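Local coordinates for leucine-rich repeat protein (Bacteroides thetaiotaomicron, PDB 4ECN) that is of unknown function but is probably an extracellular protein that binds other proteins through its leucine-rich repeats, at residues K725-L730 against T750-L755; Y856-D861 against D870-E875. All coordinates share one frame; numbering follows the deposited sequence.

Interaction 1 (K725-L730 against T750-L755); sequences KNTYLL and TTLPYL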
loop_
_atom_site.group_PDB
_atom_site.type_symbol
_atom_site.label_atom_id
_atom_site.label_comp_id
_atom_site.label_asym_id
_atom_site.label_seq_id
_atom_site.Cartn_x
_atom_site.Cartn_y
_atom_site.Cartn_z
ATOM N N LYS A 725 10.635 40.166 22.255
ATOM C CA LYS A 725 9.658 39.448 23.074
ATOM C C LYS A 725 9.941 37.949 23.197
ATOM O O LYS A 725 9.831 37.436 24.316
ATOM C CB LYS A 725 8.280 39.654 22.442
ATOM C CG LYS A 725 7.037 39.127 23.161
ATOM C CD LYS A 725 5.864 39.196 22.181
ATOM C CE LYS A 725 4.519 38.884 22.772
ATOM N NZ LYS A 725 3.442 39.085 21.762
ATOM N N ASN A 726 10.291 37.241 22.090
ATOM C CA ASN A 726 10.442 35.784 22.186
ATOM C C ASN A 726 11.842 35.223 21.880
ATOM O O ASN A 726 11.998 33.992 21.877
ATOM C CB ASN A 726 9.470 35.119 21.247
ATOM C CG ASN A 726 8.074 35.087 21.794
ATOM O OD1 ASN A 726 7.844 34.791 22.984
ATOM N ND2 ASN A 726 7.101 35.338 20.917
ATOM N N THR A 727 12.860 36.096 21.730
ATOM C CA THR A 727 14.258 35.715 21.473
ATOM C C THR A 727 14.747 34.640 22.503
ATOM O O THR A 727 15.436 33.715 22.101
ATOM C CB THR A 727 15.153 36.974 21.513
ATOM O OG1 THR A 727 14.647 37.934 20.601
ATOM C CG2 THR A 727 16.582 36.690 21.121
ATOM N N TYR A 728 14.336 34.740 23.802
ATOM C CA TYR A 728 14.723 33.840 24.900
ATOM C C TYR A 728 14.367 32.359 24.585
ATOM O O TYR A 728 14.988 31.457 25.153
ATOM C CB TYR A 728 14.077 34.274 26.236
ATOM C CG TYR A 728 12.619 33.907 26.396
ATOM C CD1 TYR A 728 11.614 34.692 25.830
ATOM C CD2 TYR A 728 12.240 32.760 27.089
ATOM C CE1 TYR A 728 10.268 34.330 25.929
ATOM C CE2 TYR A 728 10.900 32.383 27.186
ATOM C CZ TYR A 728 9.914 33.176 26.612
ATOM O OH TYR A 728 8.584 32.826 26.742
ATOM N N LEU A 729 13.369 32.117 23.707
ATOM C CA LEU A 729 12.969 30.762 23.308
ATOM C C LEU A 729 14.018 30.050 22.434
ATOM O O LEU A 729 13.961 28.826 22.341
ATOM C CB LEU A 729 11.648 30.791 22.524
ATOM C CG LEU A 729 10.406 31.263 23.242
ATOM C CD1 LEU A 729 9.248 31.344 22.282
ATOM C CD2 LEU A 729 10.045 30.349 24.395
ATOM N N LEU A 730 14.927 30.804 21.762
ATOM C CA LEU A 730 15.927 30.282 20.826
ATOM C C LEU A 730 16.956 29.433 21.565
ATOM O O LEU A 730 17.819 29.975 22.274
ATOM C CB LEU A 730 16.606 31.437 20.073
ATOM C CG LEU A 730 17.338 31.069 18.794
ATOM C CD1 LEU A 730 16.372 30.509 17.732
ATOM C CD2 LEU A 730 18.083 32.249 18.246
ATOM N N THR A 750 22.392 37.542 28.150
ATOM C CA THR A 750 21.533 38.697 28.278
ATOM C C THR A 750 20.467 38.711 27.175
ATOM O O THR A 750 19.457 39.394 27.352
ATOM C CB THR A 750 22.355 39.978 28.278
ATOM O OG1 THR A 750 23.363 39.908 27.261
ATOM C CG2 THR A 750 23.002 40.229 29.634
ATOM N N THR A 751 20.648 37.933 26.085
ATOM C CA THR A 751 19.692 37.874 24.976
ATOM C C THR A 751 19.266 36.416 24.702
ATOM O O THR A 751 18.086 36.192 24.422
ATOM C CB THR A 751 20.291 38.535 23.725
ATOM O OG1 THR A 751 20.630 39.902 24.023
ATOM C CG2 THR A 751 19.369 38.464 22.515
ATOM N N LEU A 752 20.217 35.441 24.772
ATOM C CA LEU A 752 19.973 33.996 24.560
ATOM C C LEU A 752 20.299 33.230 25.841
ATOM O O LEU A 752 21.301 32.503 25.881
ATOM C CB LEU A 752 20.795 33.437 23.385
ATOM C CG LEU A 752 20.641 34.068 22.026
ATOM C CD1 LEU A 752 21.647 33.492 21.085
ATOM C CD2 LEU A 752 19.256 33.855 21.486
ATOM N N PRO A 753 19.492 33.395 26.914
ATOM C CA PRO A 753 19.852 32.751 28.194
ATOM C C PRO A 753 19.653 31.220 28.227
ATOM O O PRO A 753 20.208 30.564 29.121
ATOM C CB PRO A 753 18.915 33.428 29.203
ATOM C CG PRO A 753 17.745 33.888 28.398
ATOM C CD PRO A 753 18.270 34.226 27.043
ATOM N N TYR A 754 18.881 30.654 27.283
ATOM C CA TYR A 754 18.593 29.229 27.279
ATOM C C TYR A 754 19.223 28.525 26.091
ATOM O O TYR A 754 18.853 27.378 25.812
ATOM C CB TYR A 754 17.073 29.013 27.267
ATOM C CG TYR A 754 16.370 29.608 28.467
ATOM C CD1 TYR A 754 16.267 28.902 29.665
ATOM C CD2 TYR A 754 15.799 30.876 28.406
ATOM C CE1 TYR A 754 15.635 29.457 30.779
ATOM C CE2 TYR A 754 15.162 31.439 29.514
ATOM C CZ TYR A 754 15.081 30.727 30.696
ATOM O OH TYR A 754 14.460 31.308 31.774
ATOM N N LEU A 755 20.203 29.179 25.412
ATOM C CA LEU A 755 20.915 28.627 24.257
ATOM C C LEU A 755 21.531 27.296 24.644
ATOM O O LEU A 755 22.306 27.255 25.581
ATOM C CB LEU A 755 21.984 29.619 23.743
ATOM C CG LEU A 755 22.880 29.158 22.542
ATOM C CD1 LEU A 755 22.055 28.790 21.269
ATOM C CD2 LEU A 755 23.951 30.190 22.232
#
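Residues 725-730 and 750-755 are equivalent turns of a leucine-rich-repeat solenoid, each leading into a strand of the parallel sheet (732-734 and 757-759), and Thr-727, Tyr-728 and Leu-730 of the first pack against Thr-751, Leu-752, Pro-753 and Tyr-754 of the second. The earlier turn is a short 3-10 segment in which Leu-730 N bonds to Thr-727 O; the later one is a type I beta turn from Leu-752 to Leu-755. On the inner side Leu-730 and Leu-752 run alongside each other in the same direction, and their CD2 methyls meet at 3.8 Å. Leu-752 also touches Ile-733 of strand 732-734, which places the pair in the buried core. Next to it the methyls of the two threonines face each other, Thr-727 CG2 being 3.6 Å from Thr-751 CG2. Both methyls stand opposite their own backbone N, which puts each OG1 beside that N and turned from the methyl contact; Thr-751 OG1 is hydrogen-bonded to Asn-723 OD1. Farther out, Pro-753 CD sits 4.2 Å from Tyr-728 CA. The two tyrosines close the outer side. Their side chains run alongside one another, and Tyr-754 CE2 reaches the edge of the Tyr-728 ring near its plane, 4.0 Å from CD2. Tyr-754 CG lies opposite its carbonyl carbon (chi1 -60°), and the ring passes obliquely by Tyr-728 O, with CD2 of Tyr-754 at 3.4 Å from that oxygen. Leu-729 CG lies over one face of the Tyr-728 ring, displaced toward its rim. The chemistry runs from buried leucines and threonine methyls to exposed tyrosines: backbone hydrogen bonds shape the 3-10 turn and Thr-751 is tied to Asn-723, while the two turns meet through apolar packing.

Interaction 2 (Y856-D861 against D870-E875); sequences YVLLYD and DALGIE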
loop_
_atom_site.group_PDB
_atom_site.type_symbol
_atom_site.label_atom_id
_atom_site.label_comp_id
_atom_site.label_asym_id
_atom_site.label_seq_id
_atom_site.Cartn_x
_atom_site.Cartn_y
_atom_site.Cartn_z
ATOM N N TYR A 856 34.399 8.982 28.909
ATOM C CA TYR A 856 34.908 10.111 28.137
ATOM C C TYR A 856 35.156 9.656 26.701
ATOM O O TYR A 856 35.766 8.599 26.476
ATOM C CB TYR A 856 36.194 10.652 28.782
ATOM C CG TYR A 856 36.537 12.099 28.486
ATOM C CD1 TYR A 856 37.233 12.451 27.332
ATOM C CD2 TYR A 856 36.303 13.094 29.430
ATOM C CE1 TYR A 856 37.632 13.771 27.097
ATOM C CE2 TYR A 856 36.679 14.417 29.201
ATOM C CZ TYR A 856 37.353 14.756 28.035
ATOM O OH TYR A 856 37.712 16.075 27.821
ATOM N N VAL A 857 34.647 10.436 25.728
ATOM C CA VAL A 857 34.794 10.159 24.307
ATOM C C VAL A 857 35.743 11.170 23.723
ATOM O O VAL A 857 35.393 12.349 23.615
ATOM C CB VAL A 857 33.440 10.175 23.591
ATOM C CG1 VAL A 857 33.578 9.660 22.163
ATOM C CG2 VAL A 857 32.408 9.360 24.362
ATOM N N LEU A 858 36.961 10.738 23.388
ATOM C CA LEU A 858 37.915 11.668 22.816
ATOM C C LEU A 858 38.198 11.281 21.390
ATOM O O LEU A 858 38.570 10.136 21.124
ATOM C CB LEU A 858 39.219 11.773 23.622
ATOM C CG LEU A 858 40.197 12.833 23.110
ATOM C CD1 LEU A 858 39.749 14.239 23.488
ATOM C CD2 LEU A 858 41.591 12.596 23.633
ATOM N N LEU A 859 37.962 12.238 20.471
ATOM C CA LEU A 859 38.246 12.134 19.046
ATOM C C LEU A 859 39.566 12.813 18.814
ATOM O O LEU A 859 39.743 13.995 19.133
ATOM C CB LEU A 859 37.139 12.696 18.148
ATOM C CG LEU A 859 35.806 11.948 18.132
ATOM C CD1 LEU A 859 34.877 12.548 17.105
ATOM C CD2 LEU A 859 35.983 10.458 17.792
ATOM N N TYR A 860 40.527 12.025 18.347
ATOM C CA TYR A 860 41.908 12.424 18.188
ATOM C C TYR A 860 42.621 11.514 17.187
ATOM O O TYR A 860 42.058 10.501 16.739
ATOM C CB TYR A 860 42.581 12.340 19.572
ATOM C CG TYR A 860 42.806 10.911 20.023
ATOM C CD1 TYR A 860 41.735 10.094 20.378
ATOM C CD2 TYR A 860 44.084 10.353 20.033
ATOM C CE1 TYR A 860 41.924 8.754 20.706
ATOM C CE2 TYR A 860 44.285 9.014 20.369
ATOM C CZ TYR A 860 43.201 8.223 20.717
ATOM O OH TYR A 860 43.375 6.917 21.092
ATOM N N ASP A 861 43.889 11.853 16.902
ATOM C CA ASP A 861 44.803 11.135 16.027
ATOM C C ASP A 861 46.003 10.670 16.832
ATOM O O ASP A 861 46.613 11.493 17.530
ATOM C CB ASP A 861 45.253 12.029 14.852
ATOM C CG ASP A 861 44.162 12.664 14.008
ATOM O OD1 ASP A 861 43.160 11.972 13.708
ATOM O OD2 ASP A 861 44.352 13.830 13.570
ATOM N N ASP A 870 48.287 6.718 28.421
ATOM C CA ASP A 870 48.969 5.643 27.713
ATOM C C ASP A 870 47.964 4.781 26.970
ATOM O O ASP A 870 48.306 4.244 25.917
ATOM C CB ASP A 870 49.811 4.798 28.683
ATOM C CG ASP A 870 51.006 5.546 29.241
ATOM O OD1 ASP A 870 50.796 6.495 30.039
ATOM O OD2 ASP A 870 52.150 5.188 28.880
ATOM N N ALA A 871 46.720 4.701 27.487
ATOM C CA ALA A 871 45.616 3.907 26.929
ATOM C C ALA A 871 45.218 4.357 25.499
ATOM O O ALA A 871 44.611 3.565 24.768
ATOM C CB ALA A 871 44.402 3.993 27.846
ATOM N N LEU A 872 45.571 5.615 25.103
ATOM C CA LEU A 872 45.242 6.207 23.790
ATOM C C LEU A 872 46.082 5.622 22.651
ATOM O O LEU A 872 45.632 5.602 21.498
ATOM C CB LEU A 872 45.428 7.742 23.792
ATOM C CG LEU A 872 44.506 8.587 24.677
ATOM C CD1 LEU A 872 44.927 10.035 24.643
ATOM C CD2 LEU A 872 43.048 8.462 24.279
ATOM N N GLY A 873 47.302 5.208 22.972
ATOM C CA GLY A 873 48.222 4.666 21.987
ATOM C C GLY A 873 48.808 5.730 21.083
ATOM O O GLY A 873 48.916 5.516 19.873
ATOM N N ILE A 874 49.199 6.878 21.666
ATOM C CA ILE A 874 49.828 7.984 20.944
ATOM C C ILE A 874 51.215 7.535 20.465
ATOM O O ILE A 874 51.958 6.940 21.249
ATOM C CB ILE A 874 49.905 9.257 21.858
ATOM C CG1 ILE A 874 48.498 9.787 22.310
ATOM C CG2 ILE A 874 50.793 10.374 21.264
ATOM C CD1 ILE A 874 47.543 10.327 21.229
ATOM N N GLU A 875 51.555 7.814 19.185
ATOM C CA GLU A 875 52.855 7.493 18.589
ATOM C C GLU A 875 53.973 8.302 19.261
ATOM O O GLU A 875 54.032 9.529 19.128
ATOM C CB GLU A 875 52.869 7.729 17.071
ATOM C CG GLU A 875 52.116 6.666 16.280
ATOM C CD GLU A 875 52.630 6.380 14.877
ATOM O OE1 GLU A 875 53.284 7.266 14.277
ATOM O OE2 GLU A 875 52.381 5.258 14.377
#
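Tyr-860 reaches across to Leu-872 with its hydroxyl and lies against Leu-872 and Ile-874 with its ring. Its CG stands between the backbone N and the carbonyl carbon (chi1 72°), which sends the ring out from the chain toward the 870-875 loop. There OH donates a hydrogen bond of 2.6 Å to Leu-872 O, arriving in the carbonyl plane on a lone pair, with a C=O...OH angle of 116°. The acceptor also lies in the plane of the tyrosine ring, at its edge. Leu-872 crosses the ring at a slant: with CG opposite its carbonyl carbon (chi1 -66°), CD2 comes to 3.6 Å from Tyr-860 CZ. Ile-874 brings the end of its longer branch, CD1, to 3.6 Å from Tyr-860 CE2, again obliquely. Strand 857-859 is the last of the parallel sheet of the leucine-rich repeats, paired with 831-833, and the 870-875 loop packs beside this terminal strand close to the end of the chain. Ile-866 of strand 865-867 touches Tyr-860, Leu-872 and Ile-874 alike. A phenylalanine in place of Tyr-860 would probably leave Leu-872 O without its hydroxyl donor and the 870-875 loop less firmly fixed. Nearer the strand, Leu-858 CD2 adds a looser apolar touch on Leu-872 CD1 at 4.3 Å.

Both interactions belong to the C-terminal part of the repeat solenoid, built on the parallel sheet that runs from strand 623-625 to strand 857-859. Interaction 1 comes first along the chain and joins the loops leading into two adjacent strands, 732-734 and 757-759, in the interior of the strand order. Interaction 2 follows it, at the terminal strand, with strands 780-782, 810-812 and 831-833 between. The centres of interactions 1 and 2 are about 37 Å apart, and the nearest atoms of interactions 1 and 2 are about 19 Å apart, so they do not touch. One contact therefore stacks repeat on repeat, whereas the other folds the chain's final residues against the last strand.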